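Local coordinates for beta-galactosidase (Trichoderma reesei, PDB 3OG2), which probably hydrolyses terminal non-reducing beta-D-galactose residues from beta-D-galactosides, as a TIM-barrel glycoside hydrolase of family 35, at residues A[21-26]-A[207-212]; A[37-42]-A[374-379]; A[593-598]-A[619-624]; A[648-653]-A[978-983]. All blocks are in the same frame, centred on the assembly; numbering follows the deposited sequence. Where two conformers were deposited one is given.

Contact 1 of 4, residues A[21-26]-A[207-212]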
loop_
_atom_site.group_PDB
_atom_site.type_symbol
_atom_site.label_atom_id
_atom_site.label_comp_id
_atom_site.label_asym_id
_atom_site.label_seq_id
_atom_site.Cartn_x
_atom_site.Cartn_y
_atom_site.Cartn_z
ATOM N N PRO A 21 3.457 -25.001 -17.956
ATOM C CA PRO A 21 3.871 -23.672 -18.445
ATOM C C PRO A 21 3.572 -23.546 -19.936
ATOM O O PRO A 21 3.649 -24.560 -20.691
ATOM C CB PRO A 21 5.377 -23.669 -18.146
ATOM C CG PRO A 21 5.777 -25.111 -18.253
ATOM C CD PRO A 21 4.623 -25.870 -17.647
ATOM N N LEU A 22 3.272 -22.328 -20.335
ATOM C CA LEU A 22 3.031 -22.036 -21.770
ATOM C C LEU A 22 4.275 -21.474 -22.457
ATOM O O LEU A 22 4.244 -21.180 -23.666
ATOM C CB LEU A 22 1.873 -21.055 -21.877
ATOM C CG LEU A 22 0.573 -21.614 -21.339
ATOM C CD1 LEU A 22 -0.548 -20.574 -21.497
ATOM C CD2 LEU A 22 0.173 -22.906 -22.056
ATOM N N GLN A 23 5.329 -21.278 -21.689
ATOM C CA GLN A 23 6.580 -20.649 -22.094
ATOM C C GLN A 23 7.664 -21.183 -21.178
ATOM O O GLN A 23 7.317 -21.713 -20.116
ATOM C CB GLN A 23 6.495 -19.103 -22.086
ATOM C CG GLN A 23 5.691 -18.515 -20.909
ATOM C CD GLN A 23 6.401 -18.697 -19.578
ATOM O OE1 GLN A 23 7.601 -18.398 -19.525
ATOM N NE2 GLN A 23 5.751 -19.212 -18.525
ATOM N N ASN A 24 8.930 -20.920 -21.497
ATOM C CA ASN A 24 9.919 -21.508 -20.582
ATOM C C ASN A 24 10.750 -20.441 -19.880
ATOM O O ASN A 24 11.786 -20.751 -19.305
ATOM C CB ASN A 24 10.805 -22.511 -21.301
ATOM C CG ASN A 24 11.726 -21.812 -22.240
ATOM O OD1 ASN A 24 11.428 -20.739 -22.740
ATOM N ND2 ASN A 24 12.895 -22.416 -22.474
ATOM N N ILE A 25 10.297 -19.200 -19.850
ATOM C CA ILE A 25 10.996 -18.140 -19.107
ATOM C C ILE A 25 10.652 -18.224 -17.627
ATOM O O ILE A 25 11.528 -18.137 -16.772
ATOM C CB ILE A 25 10.620 -16.814 -19.781
ATOM C CG1 ILE A 25 10.779 -16.915 -21.325
ATOM C CG2 ILE A 25 11.380 -15.615 -19.268
ATOM C CD1 ILE A 25 12.201 -17.252 -21.734
ATOM N N VAL A 26 9.365 -18.374 -17.327
ATOM C CA VAL A 26 8.901 -18.464 -15.933
ATOM C C VAL A 26 8.264 -19.828 -15.742
ATOM O O VAL A 26 7.217 -20.098 -16.332
ATOM C CB VAL A 26 7.899 -17.354 -15.551
ATOM C CG1 VAL A 26 7.542 -17.416 -14.064
ATOM C CG2 VAL A 26 8.461 -15.952 -15.849
ATOM N N GLY A 207 -3.615 -12.665 -24.462
ATOM C CA GLY A 207 -2.206 -12.873 -24.651
ATOM C C GLY A 207 -1.376 -13.165 -23.410
ATOM O O GLY A 207 -0.147 -13.186 -23.509
ATOM N N ILE A 208 -2.028 -13.353 -22.255
ATOM C CA ILE A 208 -1.265 -13.651 -21.058
ATOM C C ILE A 208 -0.760 -15.084 -21.170
ATOM O O ILE A 208 -1.603 -15.987 -21.304
ATOM C CB ILE A 208 -2.133 -13.462 -19.796
ATOM C CG1 ILE A 208 -2.609 -12.021 -19.666
ATOM C CG2 ILE A 208 -1.415 -13.945 -18.550
ATOM C CD1 ILE A 208 -1.491 -10.983 -19.454
ATOM N N ILE A 209 0.575 -15.259 -21.155
ATOM C CA ILE A 209 1.150 -16.608 -21.271
ATOM C C ILE A 209 2.009 -16.927 -20.055
ATOM O O ILE A 209 2.445 -18.059 -19.928
ATOM C CB ILE A 209 1.977 -16.795 -22.559
ATOM C CG1 ILE A 209 3.110 -15.781 -22.686
ATOM C CG2 ILE A 209 1.020 -16.783 -23.773
ATOM C CD1 ILE A 209 4.003 -16.085 -23.914
ATOM N N VAL A 210 2.270 -15.956 -19.139
ATOM C CA VAL A 210 2.973 -16.260 -17.912
ATOM C C VAL A 210 2.063 -17.067 -17.013
ATOM O O VAL A 210 0.858 -17.221 -17.291
ATOM C CB VAL A 210 3.465 -14.967 -17.214
ATOM C CG1 VAL A 210 4.548 -14.296 -18.129
ATOM C CG2 VAL A 210 2.334 -14.013 -16.859
ATOM N N PRO A 211 2.621 -17.652 -15.949
ATOM C CA PRO A 211 1.778 -18.483 -15.086
ATOM C C PRO A 211 0.712 -17.640 -14.382
ATOM O O PRO A 211 0.938 -16.495 -14.002
ATOM C CB PRO A 211 2.743 -19.056 -14.066
ATOM C CG PRO A 211 4.096 -19.022 -14.803
ATOM C CD PRO A 211 4.045 -17.703 -15.535
ATOM N N LEU A 212 -0.419 -18.350 -14.173
ATOM C CA LEU A 212 -1.538 -17.759 -13.415
ATOM C C LEU A 212 -1.471 -18.244 -11.971
ATOM O O LEU A 212 -1.322 -19.447 -11.726
ATOM C CB LEU A 212 -2.903 -18.198 -13.997
ATOM C CG LEU A 212 -3.104 -17.825 -15.457
ATOM C CD1 LEU A 212 -4.422 -18.433 -15.945
ATOM C CD2 LEU A 212 -3.027 -16.315 -15.605
HETATM O O HOH W 1 2.969 -20.266 -18.448
#
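With CG lodged between its backbone N and carbonyl carbon (chi1 39°), the crowded position, and its chain bent again at chi2 (69°), Gln23 folds back on its own loop and presses its CG against the carbonyl oxygen of Ile209, Gln23 CG to Ile209 O being 3.4 Å. The same fold brings the amide to the backbone of Val26. Gln23 OE1 takes the nearly straight N-H of Val26 on a lone pair in the carbonyl plane, at 2.8 Å from Val26 N, and a weak bond from Ile25 N besides. Gln23 NE2 returns the favour to Val26 O at 2.8 Å, with the acceptor close to the amide plane, so both ends of the amide are tied and its rotation is fixed. The remaining direction of Gln23 NE2 goes to a water, which also accepts from Leu22 N and donates a hydrogen bond to Ile209 O, 2.7 Å from the water oxygen. This loop leads into strand 26-28, and Ile209 follows helix 193-205 of the TIM barrel, whose end is closed by a Schellman motif at Gly207. An alanine at Gln23 is likely to leave the Val26 amide and carbonyl without their side-chain mates and the bridging water short of one donor. Apolar contacts flank the polar centre. Pro211 lies crosswise to the Gln23 chain and takes Val26 CG1 on its CD at 3.8 Å, while Leu22 CB comes to 4.3 Å from Ile209 CB. Farther out, Arg204 of helix 193-205 touches Leu22 and donates to the carbonyls of Ile208 and Val210.

Contact 2 of 4, residues A[37-42]-A[374-379]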
loop_
_atom_site.group_PDB
_atom_site.type_symbol
_atom_site.label_atom_id
_atom_site.label_comp_id
_atom_site.label_asym_id
_atom_site.label_seq_id
_atom_site.Cartn_x
_atom_site.Cartn_y
_atom_site.Cartn_z
ATOM N N GLY A 37 15.456 -19.928 -15.855
ATOM C CA GLY A 37 16.167 -21.153 -15.497
ATOM C C GLY A 37 16.785 -21.080 -14.117
ATOM O O GLY A 37 17.393 -22.105 -13.713
ATOM N N GLU A 38 16.650 -19.999 -13.379
ATOM C CA GLU A 38 17.275 -19.823 -12.087
ATOM C C GLU A 38 16.211 -19.967 -11.008
ATOM O O GLU A 38 15.207 -19.235 -11.067
ATOM C CB GLU A 38 17.893 -18.400 -11.997
ATOM C CG GLU A 38 18.558 -18.153 -10.645
ATOM C CD GLU A 38 19.011 -16.730 -10.408
ATOM O OE1 GLU A 38 18.683 -15.797 -11.169
ATOM O OE2 GLU A 38 19.775 -16.532 -9.418
ATOM N N ARG A 39 16.428 -20.839 -10.036
ATOM C CA ARG A 39 15.514 -20.864 -8.890
ATOM C C ARG A 39 15.586 -19.543 -8.140
ATOM O O ARG A 39 16.701 -19.001 -7.961
ATOM C CB ARG A 39 15.908 -21.955 -7.887
ATOM C CG ARG A 39 15.576 -23.373 -8.363
ATOM C CD ARG A 39 15.743 -24.272 -7.137
ATOM N NE ARG A 39 15.439 -25.668 -7.488
ATOM C CZ ARG A 39 14.227 -26.193 -7.588
ATOM N NH1 ARG A 39 13.129 -25.411 -7.384
ATOM N NH2 ARG A 39 14.123 -27.482 -7.902
ATOM N N VAL A 40 14.460 -19.064 -7.644
ATOM C CA VAL A 40 14.446 -17.786 -6.919
ATOM C C VAL A 40 13.425 -17.876 -5.802
ATOM O O VAL A 40 12.413 -18.577 -5.924
ATOM C CB VAL A 40 14.192 -16.637 -7.894
ATOM C CG1 VAL A 40 12.860 -16.811 -8.661
ATOM C CG2 VAL A 40 14.197 -15.268 -7.198
ATOM N N VAL A 41 13.675 -17.177 -4.704
ATOM C CA VAL A 41 12.668 -16.884 -3.709
ATOM C C VAL A 41 12.031 -15.581 -4.163
ATOM O O VAL A 41 12.745 -14.544 -4.202
ATOM C CB VAL A 41 13.244 -16.754 -2.293
ATOM C CG1 VAL A 41 12.141 -16.287 -1.313
ATOM C CG2 VAL A 41 13.870 -18.040 -1.830
ATOM N N ILE A 42 10.763 -15.581 -4.546
ATOM C CA ILE A 42 10.071 -14.327 -4.887
ATOM C C ILE A 42 9.667 -13.656 -3.576
ATOM O O ILE A 42 8.902 -14.214 -2.770
ATOM C CB ILE A 42 8.848 -14.611 -5.761
ATOM C CG1 ILE A 42 9.260 -15.183 -7.125
ATOM C CG2 ILE A 42 7.967 -13.366 -5.867
ATOM C CD1 ILE A 42 10.081 -14.187 -7.944
ATOM N N GLY A 374 19.959 -22.371 -0.625
ATOM C CA GLY A 374 19.729 -23.636 0.001
ATOM C C GLY A 374 18.425 -23.633 0.744
ATOM O O GLY A 374 17.850 -24.707 1.008
ATOM N N TYR A 375 17.908 -22.470 1.083
ATOM C CA TYR A 375 16.570 -22.417 1.703
ATOM C C TYR A 375 15.495 -23.010 0.801
ATOM O O TYR A 375 14.518 -23.629 1.244
ATOM C CB TYR A 375 16.267 -20.955 2.051
ATOM C CG TYR A 375 14.796 -20.672 2.350
ATOM C CD1 TYR A 375 14.237 -20.944 3.587
ATOM C CD2 TYR A 375 13.978 -20.109 1.359
ATOM C CE1 TYR A 375 12.909 -20.689 3.861
ATOM C CE2 TYR A 375 12.646 -19.831 1.612
ATOM C CZ TYR A 375 12.111 -20.133 2.869
ATOM O OH TYR A 375 10.812 -19.875 3.180
ATOM N N ILE A 376 15.633 -22.854 -0.505
ATOM C CA ILE A 376 14.602 -23.272 -1.431
ATOM C C ILE A 376 14.457 -24.764 -1.443
ATOM O O ILE A 376 13.331 -25.274 -1.573
ATOM C CB ILE A 376 14.913 -22.775 -2.840
ATOM C CG1 ILE A 376 14.880 -21.251 -2.885
ATOM C CG2 ILE A 376 13.896 -23.403 -3.797
ATOM C CD1 ILE A 376 15.408 -20.646 -4.163
ATOM N N THR A 377 15.604 -25.480 -1.331
ATOM C CA THR A 377 15.397 -26.934 -1.546
ATOM C C THR A 377 15.465 -27.685 -0.228
ATOM O O THR A 377 15.309 -28.910 -0.284
ATOM C CB THR A 377 16.405 -27.435 -2.572
ATOM O OG1 THR A 377 17.677 -26.972 -2.080
ATOM C CG2 THR A 377 16.152 -26.869 -3.974
ATOM N N ALA A 378 15.625 -26.995 0.885
ATOM C CA ALA A 378 15.508 -27.628 2.216
ATOM C C ALA A 378 14.057 -28.019 2.395
ATOM O O ALA A 378 13.140 -27.345 1.902
ATOM C CB ALA A 378 15.987 -26.684 3.303
ATOM N N THR A 379 13.769 -29.097 3.100
ATOM C CA THR A 379 12.395 -29.514 3.347
ATOM C C THR A 379 11.874 -29.074 4.693
ATOM O O THR A 379 12.444 -29.478 5.727
ATOM C CB THR A 379 12.350 -31.062 3.337
ATOM O OG1 THR A 379 12.846 -31.546 2.073
ATOM C CG2 THR A 379 10.908 -31.518 3.501
#
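Ile376 and Val41 run past one another in opposite directions, and this sliding contact gives the closest approach between them, Val41 CG2 to Ile376 CG1 at 3.5 Å. The end of Ile376 continues onto the strand itself, where its CD1 rests against the backbone, 3.8 Å from Val40 C. Tyr375 meets the same methyl of Val41 from another direction: the two side chains stand at about a right angle, and Val41 CG2 sits at the edge of the ring, near its plane, 3.8 Å from Tyr375 CD2. With its CG opposite the backbone N (chi1 164°), Tyr375 brings this edge to the valine and carries its hydroxyl on to the carbonyl of Val316.

Beyond Ile376, Arg39 lies with its chain extended from CG to NE, slanting over the isoleucine so that Arg39 CD is 3.9 Å from Ile376 CG2. Thr377 comes at it crosswise and places its methyl over one face of the guanidinium, Thr377 CG2 to Arg39 NE being 3.8 Å. The polar end has other partners: Asp29 makes a salt bridge to Arg39 NH2 and Ser32 OG bonds to Arg39 NH1, which limits how the guanidinium can turn against the Thr377 methyl.

Apolar packing, mostly of side chains, joins the start of strand 38-47, which pairs antiparallel with strand 33-35 and runs on as a barrel strand between 72-76 and 318-321, to the short, weakly bonded helix 374-377 that leads into edge strand 379-380 of an antiparallel sheet: the junction of the TIM barrel with the following beta-galactosidase domain 2.

Contact 3 of 4, residues A[593-598]-A[619-624]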
loop_
_atom_site.group_PDB
_atom_site.type_symbol
_atom_site.label_atom_id
_atom_site.label_comp_id
_atom_site.label_asym_id
_atom_site.label_seq_id
_atom_site.Cartn_x
_atom_site.Cartn_y
_atom_site.Cartn_z
ATOM N N VAL A 593 24.037 1.575 -7.406
ATOM C CA VAL A 593 25.441 1.798 -7.731
ATOM C C VAL A 593 25.615 1.561 -9.227
ATOM O O VAL A 593 24.825 0.820 -9.873
ATOM C CB VAL A 593 26.389 0.873 -6.946
ATOM C CG1 VAL A 593 26.265 1.191 -5.454
ATOM C CG2 VAL A 593 26.100 -0.597 -7.271
ATOM N N ALA A 594 26.663 2.172 -9.771
ATOM C CA ALA A 594 27.010 1.937 -11.175
ATOM C C ALA A 594 28.521 2.119 -11.285
ATOM O O ALA A 594 29.149 2.871 -10.514
ATOM C CB ALA A 594 26.266 2.874 -12.111
ATOM N N ILE A 595 29.081 1.405 -12.269
ATOM C CA ILE A 595 30.493 1.543 -12.554
ATOM C C ILE A 595 30.646 2.282 -13.876
ATOM O O ILE A 595 29.989 1.930 -14.853
ATOM C CB ILE A 595 31.246 0.207 -12.700
ATOM C CG1 ILE A 595 31.396 -0.591 -11.405
ATOM C CG2 ILE A 595 32.599 0.469 -13.351
ATOM C CD1 ILE A 595 31.634 0.291 -10.192
ATOM N N LYS A 596 31.517 3.270 -13.910
ATOM C CA LYS A 596 31.803 3.899 -15.206
ATOM C C LYS A 596 33.307 4.153 -15.208
ATOM O O LYS A 596 33.827 4.944 -14.405
ATOM C CB LYS A 596 31.031 5.182 -15.457
ATOM C CG LYS A 596 31.651 5.927 -16.640
ATOM C CD LYS A 596 30.728 6.000 -17.836
ATOM C CE LYS A 596 31.478 6.527 -19.060
ATOM N NZ LYS A 596 31.792 7.977 -19.002
ATOM N N GLY A 597 34.006 3.438 -16.072
ATOM C CA GLY A 597 35.459 3.513 -16.060
ATOM C C GLY A 597 36.002 2.986 -14.735
ATOM O O GLY A 597 35.689 1.927 -14.201
ATOM N N ASN A 598 36.888 3.795 -14.153
ATOM C CA ASN A 598 37.458 3.472 -12.853
ATOM C C ASN A 598 36.628 4.026 -11.697
ATOM O O ASN A 598 37.184 4.094 -10.596
ATOM C CB ASN A 598 38.878 4.039 -12.796
ATOM C CG ASN A 598 39.007 5.539 -12.918
ATOM O OD1 ASN A 598 40.160 6.051 -13.011
ATOM N ND2 ASN A 598 37.976 6.362 -12.938
ATOM N N LYS A 619 37.113 -4.743 -9.009
ATOM C CA LYS A 619 38.484 -4.688 -9.497
ATOM C C LYS A 619 38.724 -3.512 -10.414
ATOM O O LYS A 619 37.896 -3.245 -11.285
ATOM C CB LYS A 619 38.806 -5.965 -10.264
ATOM C CG LYS A 619 40.302 -6.198 -10.415
ATOM C CD LYS A 619 40.658 -7.588 -9.865
ATOM C CE LYS A 619 41.994 -7.550 -9.138
ATOM N NZ LYS A 619 41.882 -8.057 -7.740
ATOM N N GLY A 620 39.840 -2.804 -10.280
ATOM C CA GLY A 620 40.056 -1.730 -11.248
ATOM C C GLY A 620 39.383 -0.424 -10.884
ATOM O O GLY A 620 39.548 0.619 -11.552
ATOM N N ILE A 621 38.573 -0.385 -9.824
ATOM C CA ILE A 621 37.912 0.902 -9.503
ATOM C C ILE A 621 38.688 1.668 -8.448
ATOM O O ILE A 621 39.099 1.128 -7.415
ATOM C CB ILE A 621 36.499 0.597 -8.998
ATOM C CG1 ILE A 621 35.519 0.217 -10.101
ATOM C CG2 ILE A 621 35.943 1.747 -8.163
ATOM C CD1 ILE A 621 35.875 0.293 -11.554
ATOM N N SER A 622 38.895 2.953 -8.669
ATOM C CA SER A 622 39.725 3.736 -7.761
ATOM C C SER A 622 39.080 5.084 -7.461
ATOM O O SER A 622 39.661 5.825 -6.672
ATOM C CB SER A 622 41.113 4.014 -8.332
ATOM O OG SER A 622 41.007 4.629 -9.623
ATOM N N LYS A 623 37.962 5.429 -8.026
ATOM C CA LYS A 623 37.281 6.711 -7.782
ATOM C C LYS A 623 35.879 6.437 -7.237
ATOM O O LYS A 623 35.261 5.411 -7.572
ATOM C CB LYS A 623 37.234 7.548 -9.068
ATOM C CG LYS A 623 38.655 8.038 -9.475
ATOM C CD LYS A 623 38.486 8.755 -10.809
ATOM C CE LYS A 623 39.849 9.165 -11.381
ATOM N NZ LYS A 623 39.947 10.633 -11.612
ATOM N N LEU A 624 35.430 7.369 -6.428
ATOM C CA LEU A 624 34.104 7.313 -5.808
ATOM C C LEU A 624 33.299 8.569 -6.130
ATOM O O LEU A 624 33.836 9.674 -6.104
ATOM C CB LEU A 624 34.285 7.156 -4.304
ATOM C CG LEU A 624 32.957 7.047 -3.549
ATOM C CD1 LEU A 624 32.204 5.744 -3.896
ATOM C CD2 LEU A 624 33.242 7.142 -2.063
#
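Asn598 holds the tight half of this contact with its backbone oxygen: Asn598 O accepts two bonds at once, from Ser622 N at 2.8 Å and from Lys623 N at 3.0 Å. Both donors lie tilted somewhat from the carbonyl plane, and Ile621 CA adds a CH contact to the same oxygen. Next to this grip, Ile595 and Ile621 meet tip to tip at an exposed rim, Ile595 CG2 to Ile621 CD1 being 3.7 Å, with Gly597 O also close beside Ile621 CD1.

The other half faces solvent and is less firmly held, since the Asn598 amide makes no hydrogen bond to the other segment. With CG set between the backbone N and the carbonyl carbon (chi1 62°), that amide lies close along the aliphatic part of Lys623, Asn598 ND2 to Lys623 CD being 3.2 Å. Replacing Asn598 with an alanine would probably keep the backbone bonds but strip the amide cover from the lysine chain, leaving that chain free to swing.

Asn598 sits in the turn that joins strand 589-596, the outermost strand here, to strand 599-605, and Lys623 opens strand 623-626, which runs parallel to 599-605. Leu600 and Trp641 pack against Ile621 in this mixed sheet.

Contact 4 of 4, residues A[648-653]-A[978-983]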
loop_
_atom_site.group_PDB
_atom_site.type_symbol
_atom_site.label_atom_id
_atom_site.label_comp_id
_atom_site.label_asym_id
_atom_site.label_seq_id
_atom_site.Cartn_x
_atom_site.Cartn_y
_atom_site.Cartn_z
ATOM N N GLU A 648 24.138 18.442 4.327
ATOM C CA GLU A 648 23.577 19.589 5.035
ATOM C C GLU A 648 22.073 19.360 5.086
ATOM O O GLU A 648 21.466 19.111 4.023
ATOM C CB GLU A 648 23.899 20.850 4.259
ATOM C CG GLU A 648 25.395 20.994 3.954
ATOM C CD GLU A 648 25.940 21.991 4.973
ATOM O OE1 GLU A 648 26.461 23.054 4.568
ATOM O OE2 GLU A 648 25.761 21.591 6.149
ATOM N N ILE A 649 21.466 19.414 6.263
ATOM C CA ILE A 649 19.995 19.305 6.364
ATOM C C ILE A 649 19.486 20.706 6.699
ATOM O O ILE A 649 19.753 21.217 7.806
ATOM C CB ILE A 649 19.596 18.276 7.430
ATOM C CG1 ILE A 649 20.241 16.899 7.184
ATOM C CG2 ILE A 649 18.076 18.157 7.605
ATOM C CD1 ILE A 649 19.867 16.250 5.864
ATOM N N PRO A 650 18.847 21.399 5.766
ATOM C CA PRO A 650 18.504 22.809 6.008
ATOM C C PRO A 650 17.237 22.933 6.825
ATOM O O PRO A 650 16.461 21.992 6.910
ATOM C CB PRO A 650 18.269 23.349 4.591
ATOM C CG PRO A 650 17.725 22.135 3.854
ATOM C CD PRO A 650 18.463 20.935 4.403
ATOM N N HIS A 651 17.078 24.127 7.363
ATOM C CA HIS A 651 15.822 24.554 7.916
ATOM C C HIS A 651 14.906 24.818 6.737
ATOM O O HIS A 651 15.289 25.420 5.741
ATOM C CB HIS A 651 16.019 25.854 8.710
ATOM C CG HIS A 651 14.698 26.410 9.166
ATOM N ND1 HIS A 651 13.980 25.824 10.190
ATOM C CD2 HIS A 651 13.937 27.438 8.737
ATOM C CE1 HIS A 651 12.847 26.499 10.373
ATOM N NE2 HIS A 651 12.782 27.495 9.504
ATOM N N VAL A 652 13.674 24.377 6.859
ATOM C CA VAL A 652 12.752 24.703 5.782
ATOM C C VAL A 652 11.609 25.554 6.333
ATOM O O VAL A 652 11.005 25.247 7.344
ATOM C CB VAL A 652 12.282 23.395 5.159
ATOM C CG1 VAL A 652 10.867 23.472 4.619
ATOM C CG2 VAL A 652 13.306 23.038 4.056
ATOM N N GLN A 653 11.379 26.611 5.596
ATOM C CA GLN A 653 10.239 27.467 5.867
ATOM C C GLN A 653 9.235 27.309 4.723
ATOM O O GLN A 653 9.504 27.333 3.515
ATOM C CB GLN A 653 10.597 28.940 6.081
ATOM C CG GLN A 653 10.101 29.518 7.393
ATOM C CD GLN A 653 8.691 29.240 7.850
ATOM O OE1 GLN A 653 7.893 30.183 8.044
ATOM N NE2 GLN A 653 8.300 27.981 8.083
ATOM N N LYS A 978 8.136 17.522 6.769
ATOM C CA LYS A 978 8.983 16.585 7.516
ATOM C C LYS A 978 10.417 17.025 7.297
ATOM O O LYS A 978 10.710 17.872 6.446
ATOM C CB LYS A 978 8.710 15.177 7.052
ATOM C CG LYS A 978 7.246 14.767 7.134
ATOM C CD LYS A 978 6.711 14.715 8.547
ATOM C CE LYS A 978 5.175 14.606 8.528
ATOM N NZ LYS A 978 4.660 14.462 9.918
ATOM N N SER A 979 11.311 16.453 8.076
ATOM C CA SER A 979 12.736 16.827 7.980
ATOM C C SER A 979 13.253 16.580 6.571
ATOM O O SER A 979 13.029 15.478 6.005
ATOM C CB SER A 979 13.488 15.997 9.036
ATOM O OG SER A 979 14.869 16.391 9.078
ATOM N N PRO A 980 13.952 17.546 5.983
ATOM C CA PRO A 980 14.386 17.351 4.589
ATOM C C PRO A 980 15.367 16.197 4.435
ATOM O O PRO A 980 16.271 16.031 5.264
ATOM C CB PRO A 980 15.113 18.669 4.235
ATOM C CG PRO A 980 15.226 19.443 5.476
ATOM C CD PRO A 980 14.354 18.850 6.517
ATOM N N ILE A 981 15.203 15.434 3.371
ATOM C CA ILE A 981 16.133 14.330 3.098
ATOM C C ILE A 981 16.982 14.683 1.886
ATOM O O ILE A 981 16.456 14.913 0.818
ATOM C CB ILE A 981 15.313 13.040 2.804
ATOM C CG1 ILE A 981 14.457 12.730 4.052
ATOM C CG2 ILE A 981 16.232 11.917 2.361
ATOM C CD1 ILE A 981 13.154 12.065 3.661
ATOM N N LEU A 982 18.294 14.712 2.082
ATOM C CA LEU A 982 19.180 14.953 0.943
ATOM C C LEU A 982 19.099 13.752 0.032
ATOM O O LEU A 982 19.296 12.626 0.513
ATOM C CB LEU A 982 20.599 15.160 1.496
ATOM C CG LEU A 982 21.647 15.533 0.443
ATOM C CD1 LEU A 982 21.381 16.899 -0.156
ATOM C CD2 LEU A 982 23.033 15.482 1.077
ATOM N N THR A 983 18.761 13.972 -1.256
ATOM C CA THR A 983 18.285 12.866 -2.063
ATOM C C THR A 983 19.055 12.666 -3.362
ATOM O O THR A 983 19.463 13.635 -4.031
ATOM C CB THR A 983 16.760 13.033 -2.360
ATOM O OG1 THR A 983 16.297 11.845 -2.992
ATOM C CG2 THR A 983 16.493 14.147 -3.365
#
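Pro980 pushes its ring into the bend of Ile649 and Pro650. Its CB starts the contact, 4.0 Å from Pro650 CD. One atom on, Pro980 CG is the tip and does most of the work, coming to 3.2 Å from Pro650 O. The same Pro980 CG also touches Pro650 CD and Ile649 CG2, with a methyl of Val652 a little farther off. Closing the ring, Pro980 CD lies 3.9 Å from Ile649 CG2. The two prolines slide past each other in opposite directions.

Ile649 answers with both of its branches. Its CG2, set opposite the backbone N, reaches the Pro980 carbonyl, Ile649 CG2 to Pro980 O being 3.6 Å, and Ile649 CD1 approaches Pro980 O at 3.7 Å, so this carbonyl is lined by two methyl groups. Ile649 CD1 ends near the backbone N of Leu982.

This is plain packing at the surface, with the Ser979 side chain near a sugar of a protein-bound glycan. Segment 648-653 lies in the connection from strand 641-643 to strand 663-666. It packs on Pro980, at the entry to strand 981-982, which pairs antiparallel with strand 900-908; Tyr900 of that strand touches both Pro650 and Leu982 and bonds through its hydroxyl to Glu648 O.

Contact 2 is the buried one of the four, contact 1 is partly buried, and contacts 3 and 4 lie at the surface. Contact 1 lies within the barrel region, while contact 2 joins the barrel to the next domain; their centres are about 19 Å apart, they cross along the chain, and they reach the same sheet through strands 26-28 and 38-47. Contact 3 stays within a single mixed sheet, whereas contact 4 joins a connecting loop to the entry of strand 981-982 in another. The chemistry follows: direct backbone bonds cross only at contact 3, a water bridges contact 1, and contacts 2 and 4 rest on apolar packing, with an arginine chain and its guanidinium packed in contact 2 and proline rings in contact 4.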